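Phospholipase C beta (Meleagris gallopavo, PDB 1JAD) is a signalling protein of the phospholipase C beta family, whose C-terminal region forms an elongated bundle of long helices that pairs as a dimer. Local coordinates at residues Y94-G97 against I98-R101; E218-A221 against E222-K226. One frame throughout, in Å; residues are numbered along the deposited sequence.

Interaction 1: Y94-G97 against I98-R101; sequences YHDG and IRRR
D96 holds two arginines of the following turn, one with each carboxylate oxygen. OD2 of D96 receives NH2 of R99 at 3.2 Å in a fairly straight hydrogen bond, N-H...O 163°, part of a salt bridge. OD1 of D96 forms a second salt bridge, 3.1 Å from NE of R100. NH2 of R99 comes from above the carboxylate plane, while OD2 of D96 lies close to the plane of the guanidinium, and the two flat groups stand almost perpendicular, 82° apart; the R100 guanidinium is less steeply turned. With CG anti to the backbone N, chi1 171°, the short aspartate side chain leans along the helix toward both partners. R99 runs extended as far as CD and then bends, which leaves the D96 carbonyl oxygen over one face of its guanidinium. D96 and R99 have further partners: OD2 of D96 also meets K140 of the second subunit, and R99 reaches E103 in its own chain and E133 of the second subunit. The several positive groups would probably stabilise the aspartate as an anion. On another side of the helix, Y94 and I98 make the apolar half of the contact. CG1 of I98 lies over one face of the Y94 ring in a CH-pi contact, 4.3 Å from the centroid, and CD1 of I98 packs 4.0 Å from CE1 of Y94. The branched isoleucine suits its place, since it packs on this ring and also on L44 of helix 28-64. Such i to i+3 and i to i+4 pairings are typical of a long alpha-helix in a charge-rich helical bundle.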
loop_
_atom_site.group_PDB
_atom_site.type_symbol
_atom_site.label_atom_id
_atom_site.label_comp_id
_atom_site.label_asym_id
_atom_site.label_seq_id
_atom_site.Cartn_x
_atom_site.Cartn_y
_atom_site.Cartn_z
ATOM N N TYR A 94 -28.535 -19.463 6.366
ATOM C CA TYR A 94 -28.227 -19.488 4.938
ATOM C C TYR A 94 -27.890 -18.109 4.354
ATOM O O TYR A 94 -26.846 -17.921 3.713
ATOM C CB TYR A 94 -29.400 -20.087 4.155
ATOM C CG TYR A 94 -29.248 -19.983 2.646
ATOM C CD1 TYR A 94 -28.210 -20.636 1.977
ATOM C CD2 TYR A 94 -30.118 -19.189 1.892
ATOM C CE1 TYR A 94 -28.036 -20.495 0.597
ATOM C CE2 TYR A 94 -29.954 -19.041 0.511
ATOM C CZ TYR A 94 -28.909 -19.692 -0.129
ATOM O OH TYR A 94 -28.712 -19.506 -1.485
ATOM N N HIS A 95 -28.781 -17.146 4.556
ATOM C CA HIS A 95 -28.550 -15.816 4.029
ATOM C C HIS A 95 -27.384 -15.150 4.741
ATOM O O HIS A 95 -26.556 -14.506 4.096
ATOM C CB HIS A 95 -29.826 -14.995 4.151
ATOM C CG HIS A 95 -30.960 -15.543 3.339
ATOM N ND1 HIS A 95 -30.927 -15.601 1.963
ATOM C CD2 HIS A 95 -32.143 -16.090 3.711
ATOM C CE1 HIS A 95 -32.039 -16.160 1.521
ATOM N NE2 HIS A 95 -32.793 -16.467 2.561
ATOM N N ASP A 96 -27.310 -15.314 6.063
ATOM C CA ASP A 96 -26.208 -14.743 6.832
ATOM C C ASP A 96 -24.909 -15.257 6.230
ATOM O O ASP A 96 -23.927 -14.515 6.113
ATOM C CB ASP A 96 -26.295 -15.158 8.302
ATOM C CG ASP A 96 -25.057 -14.761 9.102
ATOM O OD1 ASP A 96 -23.951 -15.257 8.781
ATOM O OD2 ASP A 96 -25.185 -13.964 10.058
ATOM N N GLY A 97 -24.921 -16.529 5.846
ATOM C CA GLY A 97 -23.756 -17.152 5.242
ATOM C C GLY A 97 -23.397 -16.523 3.911
ATOM O O GLY A 97 -22.214 -16.335 3.613
ATOM N N ILE A 98 -24.408 -16.204 3.101
ATOM C CA ILE A 98 -24.173 -15.578 1.808
ATOM C C ILE A 98 -23.564 -14.208 2.094
ATOM O O ILE A 98 -22.621 -13.778 1.423
ATOM C CB ILE A 98 -25.492 -15.390 1.018
ATOM C CG1 ILE A 98 -26.151 -16.753 0.764
ATOM C CG2 ILE A 98 -25.218 -14.689 -0.308
ATOM C CD1 ILE A 98 -25.295 -17.717 -0.072
ATOM N N ARG A 99 -24.100 -13.536 3.105
ATOM C CA ARG A 99 -23.603 -12.218 3.487
ATOM C C ARG A 99 -22.116 -12.309 3.821
ATOM O O ARG A 99 -21.293 -11.597 3.248
ATOM C CB ARG A 99 -24.382 -11.685 4.700
ATOM C CG ARG A 99 -23.943 -10.318 5.179
ATOM C CD ARG A 99 -24.670 -9.907 6.442
ATOM N NE ARG A 99 -24.389 -10.801 7.570
ATOM C CZ ARG A 99 -23.202 -10.946 8.156
ATOM N NH1 ARG A 99 -22.160 -10.252 7.727
ATOM N NH2 ARG A 99 -23.056 -11.781 9.174
ATOM N N ARG A 100 -21.775 -13.202 4.741
ATOM C CA ARG A 100 -20.385 -13.383 5.154
ATOM C C ARG A 100 -19.461 -13.775 4.010
ATOM O O ARG A 100 -18.316 -13.346 3.964
ATOM C CB ARG A 100 -20.291 -14.421 6.276
ATOM C CG ARG A 100 -21.003 -14.009 7.565
ATOM C CD ARG A 100 -20.783 -15.058 8.633
ATOM N NE ARG A 100 -21.150 -16.374 8.130
ATOM C CZ ARG A 100 -20.458 -17.481 8.375
ATOM N NH1 ARG A 100 -19.360 -17.415 9.122
ATOM N NH2 ARG A 100 -20.840 -18.645 7.848
ATOM N N ARG A 101 -19.945 -14.592 3.084
ATOM C CA ARG A 101 -19.103 -14.987 1.964
ATOM C C ARG A 101 -18.938 -13.801 1.021
ATOM O O ARG A 101 -17.824 -13.525 0.565
ATOM C CB ARG A 101 -19.706 -16.177 1.207
ATOM C CG ARG A 101 -18.863 -16.665 0.016
ATOM C CD ARG A 101 -17.417 -16.932 0.441
ATOM N NE ARG A 101 -17.320 -17.989 1.445
ATOM C CZ ARG A 101 -17.212 -19.284 1.160
ATOM N NH1 ARG A 101 -17.177 -19.687 -0.107
ATOM N NH2 ARG A 101 -17.162 -20.175 2.144
#

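Interaction 2: E218-A221 against E222-K226; sequences EAVA and EYEEK
E218-A221 and E222-K226 are successive pieces of one alpha-helix, joined by i to i+4 bonds from E222 N to E218 O (3.1 Å), from E224 N to V220 O (3.0 Å) and from E225 N to A221 O (3.0 Å). The middle one is almost straight, with N-H...O at 177°. Among the side chains, E224 runs back, extended beyond CG, alongside V220. Its CG lies beside the backbone N, chi1 -62°, which brings CG of E224 to 3.2 Å from V220 O and OE2 of E224 to 3.3 Å from CG1 of V220. OE2 of E224 also lies 3.2 Å from V220 O, an acceptor pair that gives no bond and is probably mildly unfavourable. Y223 rests CB 3.5 Å from V220 O, but its ring leads off toward helix 75-155. E222 reaches out with an extended chain to a salt bridge with K102. Small A219 allows a close approach to K102 and E103 of helix 75-155, whereas V220, compact and apolar, touches E103 and also T187 of the second subunit. This turn of helix 161-245 packs on helix 75-155 of its own chain and also meets the second subunit, where Y223 touches K140 and E224 touches V180, while E218, A221 and E225 stay exposed.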
loop_
_atom_site.group_PDB
_atom_site.type_symbol
_atom_site.label_atom_id
_atom_site.label_comp_id
_atom_site.label_asym_id
_atom_site.label_seq_id
_atom_site.Cartn_x
_atom_site.Cartn_y
_atom_site.Cartn_z
ATOM N N GLU A 218 -23.677 -3.711 -0.184
ATOM C CA GLU A 218 -24.632 -4.498 -0.955
ATOM C C GLU A 218 -24.892 -5.882 -0.340
ATOM O O GLU A 218 -26.027 -6.346 -0.277
ATOM C CB GLU A 218 -24.118 -4.635 -2.388
ATOM C CG GLU A 218 -24.374 -3.395 -3.237
ATOM C CD GLU A 218 -23.517 -3.329 -4.491
ATOM O OE1 GLU A 218 -23.347 -4.372 -5.163
ATOM O OE2 GLU A 218 -23.028 -2.216 -4.811
ATOM N N ALA A 219 -23.830 -6.531 0.124
ATOM C CA ALA A 219 -23.943 -7.851 0.736
ATOM C C ALA A 219 -24.836 -7.809 1.964
ATOM O O ALA A 219 -25.488 -8.799 2.294
ATOM C CB ALA A 219 -22.571 -8.364 1.122
ATOM N N VAL A 220 -24.871 -6.664 2.640
ATOM C CA VAL A 220 -25.695 -6.525 3.832
ATOM C C VAL A 220 -27.122 -6.152 3.469
ATOM O O VAL A 220 -28.063 -6.555 4.148
ATOM C CB VAL A 220 -25.163 -5.435 4.785
ATOM C CG1 VAL A 220 -26.058 -5.358 6.018
ATOM C CG2 VAL A 220 -23.719 -5.731 5.177
ATOM N N ALA A 221 -27.274 -5.369 2.404
ATOM C CA ALA A 221 -28.590 -4.919 1.948
ATOM C C ALA A 221 -29.432 -6.123 1.544
ATOM O O ALA A 221 -30.614 -6.215 1.862
ATOM C CB ALA A 221 -28.432 -3.971 0.769
ATOM N N GLU A 222 -28.805 -7.048 0.834
ATOM C CA GLU A 222 -29.479 -8.250 0.395
ATOM C C GLU A 222 -29.918 -9.039 1.629
ATOM O O GLU A 222 -31.093 -9.378 1.776
ATOM C CB GLU A 222 -28.519 -9.069 -0.460
ATOM C CG GLU A 222 -29.008 -10.436 -0.831
ATOM C CD GLU A 222 -27.978 -11.186 -1.630
ATOM O OE1 GLU A 222 -26.831 -11.292 -1.146
ATOM O OE2 GLU A 222 -28.312 -11.671 -2.734
ATOM N N TYR A 223 -28.975 -9.314 2.523
ATOM C CA TYR A 223 -29.282 -10.054 3.736
ATOM C C TYR A 223 -30.532 -9.494 4.403
ATOM O O TYR A 223 -31.499 -10.224 4.656
ATOM C CB TYR A 223 -28.109 -9.992 4.712
ATOM C CG TYR A 223 -28.436 -10.560 6.069
ATOM C CD1 TYR A 223 -28.649 -11.929 6.248
ATOM C CD2 TYR A 223 -28.592 -9.716 7.167
ATOM C CE1 TYR A 223 -29.015 -12.442 7.493
ATOM C CE2 TYR A 223 -28.956 -10.210 8.413
ATOM C CZ TYR A 223 -29.170 -11.572 8.572
ATOM O OH TYR A 223 -29.549 -12.040 9.807
ATOM N N GLU A 224 -30.519 -8.198 4.688
ATOM C CA GLU A 224 -31.669 -7.558 5.318
ATOM C C GLU A 224 -32.952 -7.882 4.552
ATOM O O GLU A 224 -33.926 -8.383 5.120
ATOM C CB GLU A 224 -31.472 -6.043 5.362
ATOM C CG GLU A 224 -30.273 -5.592 6.187
ATOM C CD GLU A 224 -30.000 -4.103 6.039
ATOM O OE1 GLU A 224 -30.860 -3.291 6.443
ATOM O OE2 GLU A 224 -28.929 -3.747 5.505
ATOM N N GLU A 225 -32.937 -7.603 3.255
ATOM C CA GLU A 225 -34.097 -7.850 2.412
ATOM C C GLU A 225 -34.591 -9.277 2.623
ATOM O O GLU A 225 -35.691 -9.491 3.133
ATOM C CB GLU A 225 -33.725 -7.636 0.942
ATOM C CG GLU A 225 -34.901 -7.349 0.018
ATOM C CD GLU A 225 -35.925 -8.473 -0.062
ATOM O OE1 GLU A 225 -36.518 -8.829 0.980
ATOM O OE2 GLU A 225 -36.147 -8.993 -1.179
ATOM N N LYS A 226 -33.766 -10.243 2.229
ATOM C CA LYS A 226 -34.084 -11.659 2.355
ATOM C C LYS A 226 -34.769 -12.022 3.668
ATOM O O LYS A 226 -35.777 -12.743 3.684
ATOM C CB LYS A 226 -32.808 -12.488 2.219
ATOM C CG LYS A 226 -32.150 -12.402 0.863
ATOM C CD LYS A 226 -33.032 -13.006 -0.210
ATOM C CE LYS A 226 -32.326 -13.007 -1.558
ATOM N NZ LYS A 226 -33.145 -13.683 -2.604
#

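In the fold
Interactions 1 and 2 lie side by side, their centres about 9 Å apart, on two long helices that follow each other in the chain: 94-101 on helix 75-155 and, much later in sequence, 218-226 on helix 161-245. They touch directly. CG of K226 packs 3.6 Å from ND1 of H95, the Y223 ring lies against the backbone of H95 and D96, and R99 CG meets the A219 carbonyl oxygen. Both sit about 22 to 23 Å from the chain centre, measured between centres, on the same side of it, and both touch the second subunit. This part of the bundle therefore combines helix packing within one chain with the dimer interface.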